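Local coordinates for DUF596 domain-containing protein (Neisseria meningitidis, PDB 2O5H), which is of unknown function but belongs to the DUF596 family of conserved bacterial proteins and forms a disulfide-linked dimer of mixed alpha-beta chains, at residues S35-T40 against F56-E61. Numbering follows the deposited sequence.
Sequences SCLWST and FILFKE
The CA atoms of Leu37 and Phe59, 7.7 Å apart, are the nearest pair across helical segments 35-40 and 56-61, which pass with axes 10.2 Å apart and chain directions 129° from one another. The pair illustrates how two helical segments can meet through van der Waals contact, with no hydrogen bond crossing between them. Leu58 supplies most of the bridge from its side: with CG anti to the backbone N (chi1 173°), its CD2 methyl reaches the neighbouring helix, lying 4.2 Å from Leu37 CG and 4.1 Å from Leu37 O. The same methyl meets Thr40 CG2 at 4.3 Å, one turn further along. In return, Leu37 sends its CD2 branch to the backbone of the other helix, 4.4 Å from Phe59 CA. Thr40 divides its two branches between tasks, methyl across the interface and hydroxyl back into its own helix, where OG1 donates to Cys36 O at 2.7 Å, which gives the buried hydroxyl a partner there. That carbonyl also accepts from Thr40 N, the two donors arriving from opposite faces of its plane. Thr27 and Val24 of helix 20-30 adjoin this apolar cluster, while Cys36 forms a disulfide with Cys36 of the second subunit. The arrangement is characteristic of helix-helix packing in a buried hydrophobic core, here linking the disulfide-bearing helix 34-41 to helix 48-64.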
loop_
_atom_site.group_PDB
_atom_site.type_symbol
_atom_site.label_atom_id
_atom_site.label_comp_id
_atom_site.label_asym_id
_atom_site.label_seq_id
_atom_site.Cartn_x
_atom_site.Cartn_y
_atom_site.Cartn_z
ATOM N N SER A 35 -5.258 0.418 0.714
ATOM C CA SER A 35 -4.528 1.672 0.468
ATOM C C SER A 35 -3.334 1.490 -0.472
ATOM O O SER A 35 -2.924 2.435 -1.163
ATOM C CB SER A 35 -4.030 2.254 1.778
ATOM O OG SER A 35 -3.110 1.352 2.352
ATOM N N CYS A 36 -2.782 0.284 -0.488
ATOM C CA CYS A 36 -1.656 -0.040 -1.387
ATOM C C CYS A 36 -2.132 -0.564 -2.733
ATOM O O CYS A 36 -1.368 -0.528 -3.705
ATOM C CB CYS A 36 -0.639 -1.000 -0.714
ATOM S SG CYS A 36 0.149 -0.263 0.726
ATOM N N LEU A 37 -3.370 -1.035 -2.813
ATOM C CA LEU A 37 -3.949 -1.303 -4.117
ATOM C C LEU A 37 -4.090 -0.015 -4.903
ATOM O O LEU A 37 -3.953 -0.032 -6.132
ATOM C CB LEU A 37 -5.325 -1.973 -4.001
ATOM C CG LEU A 37 -5.373 -3.499 -4.038
ATOM C CD1 LEU A 37 -4.429 -4.181 -3.060
ATOM C CD2 LEU A 37 -6.847 -3.999 -3.922
ATOM N N TRP A 38 -4.503 1.052 -4.214
ATOM C CA TRP A 38 -4.566 2.393 -4.808
ATOM C C TRP A 38 -3.173 2.822 -5.287
ATOM O O TRP A 38 -3.004 3.248 -6.428
ATOM C CB TRP A 38 -5.125 3.422 -3.806
ATOM C CG TRP A 38 -5.103 4.826 -4.364
ATOM C CD1 TRP A 38 -4.176 5.838 -4.093
ATOM C CD2 TRP A 38 -6.011 5.353 -5.325
ATOM N NE1 TRP A 38 -4.493 6.959 -4.832
ATOM C CE2 TRP A 38 -5.596 6.681 -5.616
ATOM C CE3 TRP A 38 -7.143 4.829 -5.985
ATOM C CZ2 TRP A 38 -6.280 7.493 -6.547
ATOM C CZ3 TRP A 38 -7.832 5.654 -6.872
ATOM C CH2 TRP A 38 -7.386 6.953 -7.157
ATOM N N SER A 39 -2.157 2.690 -4.424
ATOM C CA SER A 39 -0.778 3.010 -4.820
ATOM C C SER A 39 -0.299 2.195 -6.059
ATOM O O SER A 39 0.399 2.723 -6.924
ATOM C CB SER A 39 0.159 2.815 -3.638
ATOM O OG SER A 39 -0.220 3.716 -2.603
ATOM N N THR A 40 -0.703 0.931 -6.133
ATOM C CA THR A 40 -0.386 0.047 -7.257
ATOM C C THR A 40 -0.883 0.579 -8.612
ATOM O O THR A 40 -0.198 0.430 -9.651
ATOM C CB THR A 40 -0.990 -1.385 -7.000
ATOM O OG1 THR A 40 -0.429 -1.952 -5.802
ATOM C CG2 THR A 40 -0.707 -2.336 -8.168
ATOM N N PHE A 56 -11.060 -0.063 -9.069
ATOM C CA PHE A 56 -12.211 -0.956 -8.956
ATOM C C PHE A 56 -12.103 -2.191 -9.825
ATOM O O PHE A 56 -12.638 -3.239 -9.465
ATOM C CB PHE A 56 -13.541 -0.192 -9.182
ATOM C CG PHE A 56 -13.950 0.612 -7.986
ATOM C CD1 PHE A 56 -14.228 -0.040 -6.766
ATOM C CD2 PHE A 56 -13.983 1.998 -8.027
ATOM C CE1 PHE A 56 -14.570 0.688 -5.639
ATOM C CE2 PHE A 56 -14.350 2.753 -6.847
ATOM C CZ PHE A 56 -14.650 2.093 -5.683
ATOM N N ILE A 57 -11.414 -2.104 -10.965
ATOM C CA ILE A 57 -11.237 -3.313 -11.790
ATOM C C ILE A 57 -10.332 -4.304 -11.034
ATOM O O ILE A 57 -10.587 -5.505 -11.003
ATOM C CB ILE A 57 -10.611 -3.010 -13.172
ATOM C CG1 ILE A 57 -11.580 -2.173 -14.014
ATOM C CG2 ILE A 57 -10.233 -4.331 -13.943
ATOM C CD1 ILE A 57 -10.888 -1.421 -15.127
ATOM N N LEU A 58 -9.280 -3.780 -10.411
ATOM C CA LEU A 58 -8.314 -4.627 -9.738
ATOM C C LEU A 58 -8.977 -5.235 -8.495
ATOM O O LEU A 58 -8.892 -6.432 -8.259
ATOM C CB LEU A 58 -7.069 -3.810 -9.346
ATOM C CG LEU A 58 -5.966 -4.483 -8.474
ATOM C CD1 LEU A 58 -5.368 -5.752 -9.171
ATOM C CD2 LEU A 58 -4.886 -3.443 -8.197
ATOM N N PHE A 59 -9.591 -4.366 -7.705
ATOM C CA PHE A 59 -10.368 -4.715 -6.511
ATOM C C PHE A 59 -11.355 -5.838 -6.833
ATOM O O PHE A 59 -11.365 -6.876 -6.161
ATOM C CB PHE A 59 -11.053 -3.418 -6.105
ATOM C CG PHE A 59 -12.019 -3.484 -4.970
ATOM C CD1 PHE A 59 -11.575 -3.395 -3.655
ATOM C CD2 PHE A 59 -13.405 -3.474 -5.231
ATOM C CE1 PHE A 59 -12.511 -3.359 -2.585
ATOM C CE2 PHE A 59 -14.343 -3.438 -4.190
ATOM C CZ PHE A 59 -13.892 -3.372 -2.865
ATOM N N LYS A 60 -12.196 -5.640 -7.849
ATOM C CA LYS A 60 -13.177 -6.652 -8.201
ATOM C C LYS A 60 -12.532 -7.946 -8.679
ATOM O O LYS A 60 -13.019 -9.030 -8.373
ATOM C CB LYS A 60 -14.175 -6.173 -9.265
ATOM C CG LYS A 60 -15.139 -5.111 -8.757
ATOM C CD LYS A 60 -16.473 -5.163 -9.456
ATOM C CE LYS A 60 -16.377 -4.998 -10.984
ATOM N NZ LYS A 60 -15.732 -3.727 -11.394
ATOM N N GLU A 61 -11.437 -7.862 -9.422
ATOM C CA GLU A 61 -10.832 -9.125 -9.898
ATOM C C GLU A 61 -10.234 -9.965 -8.745
ATOM O O GLU A 61 -10.339 -11.210 -8.723
ATOM C CB GLU A 61 -9.784 -8.843 -10.961
ATOM C CG GLU A 61 -9.242 -10.063 -11.648
ATOM C CD GLU A 61 -10.267 -10.744 -12.567
ATOM O OE1 GLU A 61 -11.419 -10.268 -12.708
ATOM O OE2 GLU A 61 -9.895 -11.775 -13.170
#